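Local atomic coordinates of amyloid-like protein 1 (Homo sapiens, PDB entry 3PMR), a protein that probably takes part in cell adhesion at the neuronal surface, binding heparin-like chains and pairing with a second copy of itself through its helical E2 domain. Residues Glu47-Trp52 against Ser76-Leu81; Leu103-Arg108 against Gln141-His146; Glu113-Ala118 against Leu131-Tyr136; His146-Tyr151 against Thr171-Ile176. All coordinates share one frame; numbering follows the deposited sequence.

Contact 1 (Glu47-Trp52 against Ser76-Leu81)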
# COMPACT_ATOMS: atom_id res chain seq x y z
N GLU B 47 18.73 -13.64 8.43
CA GLU B 47 20.07 -13.91 8.93
C GLU B 47 20.14 -13.77 10.45
O GLU B 47 20.77 -14.57 11.13
CB GLU B 47 21.07 -12.97 8.25
CG GLU B 47 22.50 -13.01 8.82
CD GLU B 47 23.05 -14.42 8.98
OE1 GLU B 47 22.88 -15.26 8.06
OE2 GLU B 47 23.68 -14.71 10.02
N VAL B 48 19.47 -12.75 10.99
CA VAL B 48 19.47 -12.56 12.43
C VAL B 48 18.69 -13.67 13.12
O VAL B 48 19.10 -14.15 14.17
CB VAL B 48 18.84 -11.21 12.83
CG1 VAL B 48 18.70 -11.13 14.34
CG2 VAL B 48 19.71 -10.06 12.32
N MET B 49 17.57 -14.08 12.53
CA MET B 49 16.75 -15.13 13.13
C MET B 49 17.51 -16.46 13.15
O MET B 49 17.38 -17.24 14.09
CB MET B 49 15.43 -15.29 12.36
CG MET B 49 14.42 -14.14 12.59
SD MET B 49 13.71 -14.08 14.26
CE MET B 49 12.72 -12.56 14.18
N ARG B 50 18.29 -16.70 12.11
CA ARG B 50 19.08 -17.92 12.00
C ARG B 50 20.16 -17.94 13.08
O ARG B 50 20.38 -18.96 13.72
CB ARG B 50 19.71 -17.98 10.61
CG ARG B 50 20.51 -19.23 10.30
CD ARG B 50 21.09 -19.14 8.90
NE ARG B 50 20.04 -19.03 7.89
CZ ARG B 50 19.35 -20.06 7.41
NH1 ARG B 50 19.61 -21.30 7.83
NH2 ARG B 50 18.40 -19.86 6.50
N GLU B 51 20.83 -16.81 13.28
CA GLU B 51 21.87 -16.69 14.28
C GLU B 51 21.25 -16.90 15.65
O GLU B 51 21.80 -17.59 16.50
CB GLU B 51 22.53 -15.31 14.22
CG GLU B 51 23.58 -15.17 13.13
CD GLU B 51 24.07 -13.75 12.98
OE1 GLU B 51 23.95 -12.97 13.96
OE2 GLU B 51 24.59 -13.41 11.90
N TRP B 52 20.09 -16.29 15.86
CA TRP B 52 19.38 -16.42 17.12
C TRP B 52 19.05 -17.89 17.41
O TRP B 52 19.23 -18.36 18.54
CB TRP B 52 18.10 -15.59 17.06
CG TRP B 52 17.40 -15.44 18.36
CD1 TRP B 52 17.84 -15.83 19.59
CD2 TRP B 52 16.11 -14.85 18.56
NE1 TRP B 52 16.90 -15.52 20.55
CE2 TRP B 52 15.83 -14.91 19.94
CE3 TRP B 52 15.16 -14.26 17.70
CZ2 TRP B 52 14.64 -14.43 20.49
CZ3 TRP B 52 13.98 -13.77 18.25
CH2 TRP B 52 13.73 -13.86 19.63
N SER B 76 17.99 -6.91 21.35
CA SER B 76 18.56 -5.64 21.03
C SER B 76 18.88 -5.47 19.57
O SER B 76 18.70 -4.39 19.02
CB SER B 76 19.83 -5.40 21.83
OG SER B 76 20.42 -4.20 21.38
N ILE B 77 19.40 -6.52 18.95
CA ILE B 77 19.73 -6.44 17.53
C ILE B 77 18.45 -6.24 16.73
O ILE B 77 18.43 -5.47 15.77
CB ILE B 77 20.43 -7.71 17.03
CG1 ILE B 77 21.86 -7.77 17.56
CG2 ILE B 77 20.46 -7.72 15.51
CD1 ILE B 77 22.61 -9.03 17.15
N LEU B 78 17.38 -6.92 17.13
CA LEU B 78 16.11 -6.79 16.43
C LEU B 78 15.50 -5.41 16.67
O LEU B 78 14.76 -4.90 15.83
CB LEU B 78 15.14 -7.89 16.87
CG LEU B 78 15.46 -9.30 16.37
CD1 LEU B 78 14.52 -10.30 17.06
CD2 LEU B 78 15.31 -9.38 14.85
N GLN B 79 15.80 -4.82 17.82
CA GLN B 79 15.30 -3.48 18.15
C GLN B 79 15.94 -2.51 17.16
O GLN B 79 15.26 -1.67 16.57
CB GLN B 79 15.70 -3.10 19.57
CG GLN B 79 15.40 -1.66 19.93
CD GLN B 79 14.09 -1.52 20.67
OE1 GLN B 79 14.01 -1.83 21.86
NE2 GLN B 79 13.06 -1.08 19.97
N THR B 80 17.25 -2.62 17.02
CA THR B 80 18.01 -1.78 16.11
C THR B 80 17.53 -1.95 14.67
O THR B 80 17.40 -0.97 13.93
CB THR B 80 19.52 -2.10 16.17
OG1 THR B 80 20.00 -1.86 17.50
CG2 THR B 80 20.30 -1.24 15.20
N LEU B 81 17.27 -3.19 14.27
CA LEU B 81 16.82 -3.46 12.90
C LEU B 81 15.41 -2.90 12.66
O LEU B 81 15.13 -2.36 11.59
CB LEU B 81 16.86 -4.97 12.64
CG LEU B 81 16.64 -5.44 11.20
CD1 LEU B 81 17.14 -6.88 11.08
CD2 LEU B 81 15.18 -5.33 10.84
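Val48 and Leu78 mark the nearest backbone approach, their CA atoms 7.8 Å apart, between two helical segments that run almost exactly antiparallel at 174° with axes separated by 11.0 Å. Such spacing must be bridged by side chains, and here branched aliphatic groups do the work. Val48 stands its CG1 opposite to the backbone N (chi1 173°), which points that methyl at Leu78 CD2, 3.8 Å away, as the two side chains pass one another running opposite ways. Ile77 CG2 touches both branches of the valine, lying 4.0 Å from Val48 CG1, while Leu81 CD1 approaches the valine's other methyl more loosely. The pairing belongs to the two-stranded antiparallel coiled coil formed by helices 26-56 and 64-119 in the N-terminal half of the E2 domain. Leu78 is gripped from two directions: its CD1 meets Trp52 CZ3 at 3.7 Å, approaching the indole obliquely, and Met49 CE closes in from beside it at 4.1 Å. The methionine gets there by a bend at chi2, -69°. Were Leu78 cut back to an alanine, a gap would probably open between Val48 and the indole, and the Met49 methyl would lose its partner on helix 64-119. Beyond this layer lies the second subunit, where His170 of that chain stacks on Trp52 and Tyr151 of that chain packs against Leu78.

Contact 2 (Leu103-Arg108 against Gln141-His146). With PO4 (phosphate ion), chain F.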
# COMPACT_ATOMS: atom_id res chain seq x y z
N LEU B 103 4.85 17.83 -8.52
CA LEU B 103 4.41 17.62 -9.90
C LEU B 103 3.00 18.22 -10.05
O LEU B 103 2.73 18.96 -11.00
CB LEU B 103 4.41 16.13 -10.23
CG LEU B 103 4.07 15.75 -11.67
CD1 LEU B 103 4.97 16.52 -12.64
CD2 LEU B 103 4.25 14.25 -11.86
N ILE B 104 2.12 17.89 -9.12
CA ILE B 104 0.77 18.41 -9.14
C ILE B 104 0.78 19.96 -9.14
O ILE B 104 0.01 20.59 -9.87
CB ILE B 104 -0.03 17.89 -7.92
CG1 ILE B 104 -0.44 16.43 -8.17
CG2 ILE B 104 -1.23 18.78 -7.66
CD1 ILE B 104 -1.14 15.77 -6.99
N ASN B 105 1.65 20.56 -8.33
CA ASN B 105 1.75 22.02 -8.28
C ASN B 105 2.33 22.56 -9.56
O ASN B 105 1.87 23.57 -10.09
CB ASN B 105 2.61 22.48 -7.09
CG ASN B 105 1.90 22.32 -5.76
OD1 ASN B 105 0.68 22.29 -5.70
ND2 ASN B 105 2.66 22.23 -4.68
N ASP B 106 3.35 21.88 -10.09
CA ASP B 106 3.96 22.32 -11.34
C ASP B 106 2.97 22.24 -12.49
O ASP B 106 2.92 23.13 -13.32
CB ASP B 106 5.19 21.47 -11.67
N GLN B 107 2.18 21.17 -12.54
CA GLN B 107 1.22 21.04 -13.63
C GLN B 107 0.08 22.06 -13.55
O GLN B 107 -0.44 22.47 -14.57
CB GLN B 107 0.64 19.62 -13.67
CG GLN B 107 1.68 18.61 -14.09
CD GLN B 107 1.18 17.19 -14.05
OE1 GLN B 107 0.18 16.89 -13.40
NE2 GLN B 107 1.90 16.30 -14.73
N ARG B 108 -0.28 22.47 -12.34
CA ARG B 108 -1.35 23.45 -12.19
C ARG B 108 -0.86 24.81 -12.70
O ARG B 108 -1.59 25.54 -13.37
CB ARG B 108 -1.75 23.56 -10.72
CG ARG B 108 -2.85 24.58 -10.44
CD ARG B 108 -3.03 24.82 -8.94
NE ARG B 108 -1.88 25.53 -8.39
CZ ARG B 108 -1.12 25.07 -7.40
NH1 ARG B 108 -1.38 23.90 -6.83
NH2 ARG B 108 -0.07 25.78 -6.99
N GLN B 141 -8.67 19.22 -10.51
CA GLN B 141 -9.37 18.00 -10.12
C GLN B 141 -8.34 17.04 -9.54
O GLN B 141 -8.59 16.38 -8.54
CB GLN B 141 -10.04 17.35 -11.33
CG GLN B 141 -10.70 16.03 -10.99
CD GLN B 141 -11.14 15.26 -12.21
OE1 GLN B 141 -10.37 15.09 -13.16
NE2 GLN B 141 -12.37 14.77 -12.19
N LYS B 142 -7.17 16.96 -10.17
CA LYS B 142 -6.11 16.07 -9.69
C LYS B 142 -5.68 16.47 -8.27
O LYS B 142 -5.47 15.60 -7.42
CB LYS B 142 -4.91 16.12 -10.63
CG LYS B 142 -3.87 15.06 -10.36
CD LYS B 142 -2.99 14.83 -11.58
CE LYS B 142 -2.28 13.50 -11.45
NZ LYS B 142 -3.29 12.44 -11.19
N GLU B 143 -5.55 17.77 -8.02
CA GLU B 143 -5.16 18.27 -6.69
C GLU B 143 -6.25 18.00 -5.65
O GLU B 143 -5.98 17.73 -4.48
CB GLU B 143 -4.88 19.77 -6.77
CG GLU B 143 -4.65 20.44 -5.41
CD GLU B 143 -3.96 21.80 -5.55
OE1 GLU B 143 -3.81 22.27 -6.70
OE2 GLU B 143 -3.58 22.39 -4.51
N GLN B 144 -7.50 18.09 -6.09
CA GLN B 144 -8.62 17.85 -5.21
C GLN B 144 -8.64 16.37 -4.81
O GLN B 144 -8.77 16.04 -3.64
CB GLN B 144 -9.93 18.21 -5.91
CG GLN B 144 -11.14 17.91 -5.07
CD GLN B 144 -12.41 18.28 -5.75
OE1 GLN B 144 -12.93 17.54 -6.59
NE2 GLN B 144 -12.94 19.45 -5.42
N ARG B 145 -8.51 15.50 -5.80
CA ARG B 145 -8.51 14.07 -5.55
C ARG B 145 -7.34 13.68 -4.66
O ARG B 145 -7.46 12.79 -3.82
CB ARG B 145 -8.46 13.29 -6.87
CG ARG B 145 -9.80 13.28 -7.62
CD ARG B 145 -9.67 12.72 -9.03
NE ARG B 145 -9.17 11.35 -9.05
CZ ARG B 145 -9.84 10.29 -8.59
NH1 ARG B 145 -11.06 10.44 -8.08
NH2 ARG B 145 -9.30 9.08 -8.66
N HIS B 146 -6.22 14.37 -4.82
CA HIS B 146 -5.06 14.07 -4.01
C HIS B 146 -5.34 14.39 -2.55
O HIS B 146 -5.02 13.62 -1.66
CB HIS B 146 -3.85 14.87 -4.50
CG HIS B 146 -2.60 14.57 -3.75
ND1 HIS B 146 -2.26 15.24 -2.59
CD2 HIS B 146 -1.64 13.64 -3.95
CE1 HIS B 146 -1.14 14.72 -2.11
NE2 HIS B 146 -0.75 13.75 -2.92
P PO4 F . -5.78 10.42 -10.10
O1 PO4 F . -6.22 11.08 -8.84
O2 PO4 F . -5.82 11.40 -11.22
O3 PO4 F . -4.40 9.91 -9.94
O4 PO4 F . -6.69 9.29 -10.40
O HOH W 1 -1.08 21.44 -3.60
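Glu143 reaches across to Ile104 and Arg108, and its side chain is worth following atom by atom. At the root, Glu143 CB rests on Ile104 CG2 at 3.9 Å, the point where the antiparallel segments (155° between directions) bring their backbones nearest. The extended chain, with CG anti to the backbone N (chi1 172°), then carries CG past Ile176 of helix 159-187 and delivers the carboxylate to a cluster of polar partners. OE1 accepts a hydrogen bond from Arg108 NH1 at 2.9 Å, within a salt bridge; the donor comes from the syn side but well out of the carboxylate plane. The same NH1 donates to Asn105 OD1, 2.8 Å away, so one nitrogen ties the arginine both to its own helix and to the next. OE2 receives a water that also donates to Asn105 OD1, and it is claimed further by His172 and Arg179, which would probably favour the ionised acid. On the flank, Ile104 CD1 lies 3.7 Å from His146 CD2. Farther round helix 126-157, a phosphate probably taken up from the crystallisation liquor has its O2 within 2.7 Å of Lys142 NZ, and Arg145 NE donates to its O1 at 3.0 Å. A buried acid tying three helices together thus sits in the triple-stranded coiled coil of the E2 domain, beside a basic anion site that may echo heparin binding.

Contact 3 (Glu113-Ala118 against Leu131-Tyr136)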
# COMPACT_ATOMS: atom_id res chain seq x y z
N GLU B 113 -0.66 29.17 -16.90
CA GLU B 113 0.07 29.95 -17.88
C GLU B 113 -0.53 29.73 -19.28
O GLU B 113 -0.77 30.69 -20.01
CB GLU B 113 1.55 29.56 -17.88
CG GLU B 113 2.41 30.38 -18.83
CD GLU B 113 3.88 29.97 -18.82
OE1 GLU B 113 4.20 28.84 -19.26
OE2 GLU B 113 4.72 30.78 -18.37
N GLY B 114 -0.78 28.48 -19.65
CA GLY B 114 -1.36 28.19 -20.96
C GLY B 114 -2.75 28.79 -21.14
O GLY B 114 -3.08 29.30 -22.21
N PHE B 115 -3.57 28.72 -20.10
CA PHE B 115 -4.93 29.26 -20.16
C PHE B 115 -4.89 30.77 -20.36
O PHE B 115 -5.72 31.34 -21.07
CB PHE B 115 -5.67 28.92 -18.87
CG PHE B 115 -6.97 29.65 -18.69
CD1 PHE B 115 -8.01 29.49 -19.60
CD2 PHE B 115 -7.17 30.48 -17.59
CE1 PHE B 115 -9.24 30.12 -19.40
CE2 PHE B 115 -8.40 31.11 -17.38
CZ PHE B 115 -9.43 30.93 -18.29
N LEU B 116 -3.91 31.42 -19.72
CA LEU B 116 -3.73 32.86 -19.81
C LEU B 116 -3.34 33.29 -21.21
O LEU B 116 -3.85 34.28 -21.73
CB LEU B 116 -2.64 33.30 -18.84
CG LEU B 116 -3.09 34.02 -17.58
CD1 LEU B 116 -2.27 33.56 -16.40
CD2 LEU B 116 -2.95 35.52 -17.77
N ALA B 117 -2.41 32.55 -21.82
CA ALA B 117 -1.94 32.85 -23.17
C ALA B 117 -3.11 32.75 -24.14
O ALA B 117 -3.28 33.61 -25.00
CB ALA B 117 -0.85 31.87 -23.57
N ALA B 118 -3.92 31.71 -24.00
CA ALA B 118 -5.07 31.53 -24.87
C ALA B 118 -6.00 32.75 -24.77
O ALA B 118 -6.55 33.21 -25.77
CB ALA B 118 -5.83 30.27 -24.51
N LEU B 131 -10.05 24.47 -24.35
CA LEU B 131 -9.10 23.39 -24.11
C LEU B 131 -8.03 23.74 -23.06
O LEU B 131 -7.62 22.89 -22.28
CB LEU B 131 -8.42 22.96 -25.41
CG LEU B 131 -9.25 22.02 -26.29
CD1 LEU B 131 -8.56 21.84 -27.63
CD2 LEU B 131 -9.43 20.67 -25.59
N ALA B 132 -7.59 24.98 -23.06
CA ALA B 132 -6.59 25.42 -22.09
C ALA B 132 -7.25 25.43 -20.71
O ALA B 132 -6.63 25.09 -19.70
CB ALA B 132 -6.09 26.80 -22.45
N LEU B 133 -8.51 25.84 -20.66
CA LEU B 133 -9.23 25.87 -19.41
C LEU B 133 -9.45 24.44 -18.94
O LEU B 133 -9.25 24.14 -17.76
CB LEU B 133 -10.58 26.59 -19.58
CG LEU B 133 -11.46 26.72 -18.33
CD1 LEU B 133 -10.72 27.53 -17.24
CD2 LEU B 133 -12.77 27.40 -18.69
N ARG B 134 -9.85 23.56 -19.85
CA ARG B 134 -10.09 22.17 -19.50
C ARG B 134 -8.87 21.57 -18.81
O ARG B 134 -8.99 20.87 -17.81
CB ARG B 134 -10.43 21.33 -20.73
CG ARG B 134 -10.50 19.83 -20.42
CD ARG B 134 -10.86 19.00 -21.65
NE ARG B 134 -11.07 17.59 -21.31
CZ ARG B 134 -10.10 16.76 -20.92
NH1 ARG B 134 -8.84 17.18 -20.84
NH2 ARG B 134 -10.39 15.50 -20.61
N ARG B 135 -7.70 21.87 -19.35
CA ARG B 135 -6.46 21.37 -18.80
C ARG B 135 -6.22 21.93 -17.39
O ARG B 135 -5.73 21.22 -16.51
CB ARG B 135 -5.31 21.73 -19.74
CG ARG B 135 -3.93 21.37 -19.25
CD ARG B 135 -2.98 21.22 -20.43
NE ARG B 135 -1.59 21.34 -20.03
CZ ARG B 135 -0.91 22.48 -20.06
NH1 ARG B 135 -1.49 23.59 -20.49
NH2 ARG B 135 0.36 22.51 -19.66
N TYR B 136 -6.56 23.19 -17.17
CA TYR B 136 -6.38 23.80 -15.85
C TYR B 136 -7.35 23.18 -14.85
O TYR B 136 -6.99 22.92 -13.70
CB TYR B 136 -6.61 25.31 -15.93
CG TYR B 136 -6.46 26.02 -14.60
CD1 TYR B 136 -5.21 26.16 -13.98
CD2 TYR B 136 -7.57 26.55 -13.94
CE1 TYR B 136 -5.07 26.80 -12.75
CE2 TYR B 136 -7.44 27.20 -12.71
CZ TYR B 136 -6.19 27.32 -12.13
OH TYR B 136 -6.07 27.97 -10.92
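Ala132 presses its methyl into a shallow hollow on the facing helix, in a close-packed stretch of the antiparallel alpha-hairpin made by helices 64-119 and 126-157, not far from the turn that joins them. The axes of segments 113-118 and 131-136 approach to 8.2 Å, and small residues explain how. The floor of the hollow is backbone: Ala132 CB lies 3.6 Å from Phe115 CA, and Gly114 O is 3.9 Å from Ala132 CB. One wall is another methyl, Ala118 CB, at 4.0 Å from Ala132 CB. Gly114 contributes no bump of its own, and the long arm of Arg135 reaches over that part of the surface. Beside this close-set patch the larger shapes are placed in a row. Phe115, its ring carried out opposite the backbone N (chi1 168°), lies alongside Leu133 with both side chains pointing the same way, toward helix 159-187, where Ser183 touches the two of them. The ring thus fills the groove next to Leu133, with Phe115 CD1 resting against the N and CA of Leu133. Farther out, Leu133 CD1 sits over one face of the Phe115 ring in a CH-pi contact, 3.9 Å from the ring centroid and 22° off the normal.

Contact 4 (His146-Tyr151 against Thr171-Ile176). With PO4 (phosphate ion), chain F.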
# COMPACT_ATOMS: atom_id res chain seq x y z
N HIS B 146 -6.22 14.37 -4.82
CA HIS B 146 -5.06 14.07 -4.01
C HIS B 146 -5.34 14.39 -2.55
O HIS B 146 -5.02 13.62 -1.66
CB HIS B 146 -3.85 14.87 -4.50
CG HIS B 146 -2.60 14.57 -3.75
ND1 HIS B 146 -2.26 15.24 -2.59
CD2 HIS B 146 -1.64 13.64 -3.95
CE1 HIS B 146 -1.14 14.72 -2.11
NE2 HIS B 146 -0.75 13.75 -2.92
N THR B 147 -5.97 15.54 -2.32
CA THR B 147 -6.31 15.95 -0.97
C THR B 147 -7.30 14.95 -0.36
O THR B 147 -7.11 14.51 0.76
CB THR B 147 -6.96 17.34 -0.99
OG1 THR B 147 -6.03 18.28 -1.53
CG2 THR B 147 -7.35 17.76 0.42
N LEU B 148 -8.34 14.60 -1.10
CA LEU B 148 -9.36 13.67 -0.62
C LEU B 148 -8.77 12.29 -0.34
O LEU B 148 -9.07 11.68 0.70
CB LEU B 148 -10.49 13.54 -1.65
CG LEU B 148 -11.35 14.78 -1.95
CD1 LEU B 148 -12.07 14.61 -3.27
CD2 LEU B 148 -12.35 15.00 -0.82
N ARG B 149 -7.95 11.78 -1.26
CA ARG B 149 -7.33 10.46 -1.09
C ARG B 149 -6.42 10.41 0.14
O ARG B 149 -6.41 9.42 0.87
CB ARG B 149 -6.51 10.08 -2.34
CG ARG B 149 -5.92 8.67 -2.27
CD ARG B 149 -5.20 8.27 -3.56
NE ARG B 149 -6.04 8.49 -4.73
CZ ARG B 149 -5.88 9.48 -5.60
NH1 ARG B 149 -4.89 10.36 -5.45
NH2 ARG B 149 -6.70 9.59 -6.63
N HIS B 150 -5.67 11.48 0.36
CA HIS B 150 -4.77 11.53 1.50
C HIS B 150 -5.54 11.41 2.81
O HIS B 150 -5.17 10.67 3.71
CB HIS B 150 -3.98 12.83 1.51
CG HIS B 150 -3.02 12.92 2.64
ND1 HIS B 150 -2.92 14.03 3.45
CD2 HIS B 150 -2.13 12.02 3.12
CE1 HIS B 150 -2.01 13.80 4.39
NE2 HIS B 150 -1.52 12.59 4.21
N TYR B 151 -6.62 12.19 2.91
CA TYR B 151 -7.48 12.19 4.08
C TYR B 151 -8.10 10.80 4.26
O TYR B 151 -8.11 10.23 5.35
CB TYR B 151 -8.57 13.25 3.87
CG TYR B 151 -9.59 13.36 4.96
CD1 TYR B 151 -9.21 13.45 6.31
CD2 TYR B 151 -10.95 13.38 4.66
CE1 TYR B 151 -10.16 13.56 7.31
CE2 TYR B 151 -11.90 13.49 5.65
CZ TYR B 151 -11.50 13.58 6.97
OH TYR B 151 -12.47 13.64 7.93
N THR B 171 -10.21 23.35 4.37
CA THR B 171 -9.60 24.61 3.95
C THR B 171 -8.96 24.49 2.56
O THR B 171 -9.19 25.33 1.68
CB THR B 171 -8.55 25.07 4.98
OG1 THR B 171 -9.18 25.23 6.26
CG2 THR B 171 -7.93 26.40 4.58
N HIS B 172 -8.18 23.43 2.36
CA HIS B 172 -7.53 23.20 1.08
C HIS B 172 -8.57 23.07 -0.03
O HIS B 172 -8.38 23.60 -1.12
CB HIS B 172 -6.67 21.94 1.14
CG HIS B 172 -5.75 21.79 -0.03
ND1 HIS B 172 -4.77 20.83 -0.08
CD2 HIS B 172 -5.65 22.49 -1.18
CE1 HIS B 172 -4.10 20.94 -1.22
NE2 HIS B 172 -4.62 21.94 -1.90
N LEU B 173 -9.67 22.38 0.24
CA LEU B 173 -10.71 22.25 -0.77
C LEU B 173 -11.31 23.62 -1.10
O LEU B 173 -11.69 23.86 -2.24
CB LEU B 173 -11.80 21.28 -0.30
CG LEU B 173 -11.33 19.82 -0.31
CD1 LEU B 173 -12.44 18.92 0.22
CD2 LEU B 173 -10.95 19.40 -1.72
N GLN B 174 -11.38 24.52 -0.12
CA GLN B 174 -11.91 25.86 -0.39
C GLN B 174 -10.90 26.68 -1.22
O GLN B 174 -11.30 27.56 -1.98
CB GLN B 174 -12.19 26.63 0.91
CG GLN B 174 -13.24 26.01 1.82
CD GLN B 174 -13.49 26.86 3.06
OE1 GLN B 174 -12.55 27.35 3.69
NE2 GLN B 174 -14.76 27.03 3.41
N VAL B 175 -9.61 26.39 -1.07
CA VAL B 175 -8.58 27.10 -1.83
C VAL B 175 -8.67 26.69 -3.29
O VAL B 175 -8.52 27.50 -4.19
CB VAL B 175 -7.14 26.80 -1.28
CG1 VAL B 175 -6.08 27.33 -2.24
CG2 VAL B 175 -6.95 27.45 0.07
N ILE B 176 -8.92 25.41 -3.52
CA ILE B 176 -9.05 24.88 -4.86
C ILE B 176 -10.30 25.44 -5.53
O ILE B 176 -10.29 25.78 -6.71
CB ILE B 176 -9.18 23.35 -4.83
CG1 ILE B 176 -7.86 22.74 -4.36
CG2 ILE B 176 -9.59 22.83 -6.19
CD1 ILE B 176 -7.94 21.25 -4.23
P PO4 F . -5.78 10.42 -10.10
O1 PO4 F . -6.22 11.08 -8.84
O2 PO4 F . -5.82 11.40 -11.22
O3 PO4 F . -4.40 9.91 -9.94
O4 PO4 F . -6.69 9.29 -10.40
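Helices 126-157 and 159-187 form two strands of the three-stranded C-terminal coiled coil, and Thr147 meets His172 across their interface. The hydroxyl of Thr147 hovers above the imidazole: OG1 is 3.0 Å over one ring face, displaced toward the rim on the side of ND1 and CE1. That hydroxyl is also hydrogen-bonded to the carbonyl oxygen of Glu143, one turn back, which a chi1 of -60° allows by setting OG1 beside the backbone N. His172 in turn uses NE2 to bond the Glu143 carboxylate, so one glutamate steadies both members of the pair. A phenylalanine in place of His172 would probably cost Glu143 that hydrogen bond and set an apolar ring beneath the threonine oxygen. Segments 146-151 and 171-176, antiparallel at 169° with axes 10.7 Å apart, are joined further by a leucine pair: Leu148 CD2 touches Leu173 CD1 at 4.1 Å, one side chain lying athwart the other. This greasy edge faces the second subunit, where Ile45 of that chain packs on Leu148 and its Met49 on Leu173. Elsewhere on helix 126-157, Arg149 NH2 donates to phosphate O1 at 2.7 Å, edge-on, while its NE pairs with Glu38 of the second subunit.

Helix 64-119 runs through contacts 1, 2 and 3, whose chemistry changes along it. Contact 1, about 57 Å from contact 3 between centres and on the other side of the chain's centre, is a buried aliphatic and aromatic pairing in the two-stranded half. Contact 3, also buried, brings the helices far closer with alanine and glycine and is untouched by the other subunit. Contacts 2 and 4 share His146 and are linked by Glu143 with His172, so a polar cluster is set among aliphatic side chains in the middle of the three-stranded half; contact 2 is the more open. Both border the phosphate, and contacts 1, 2 and 4 all touch the second subunit.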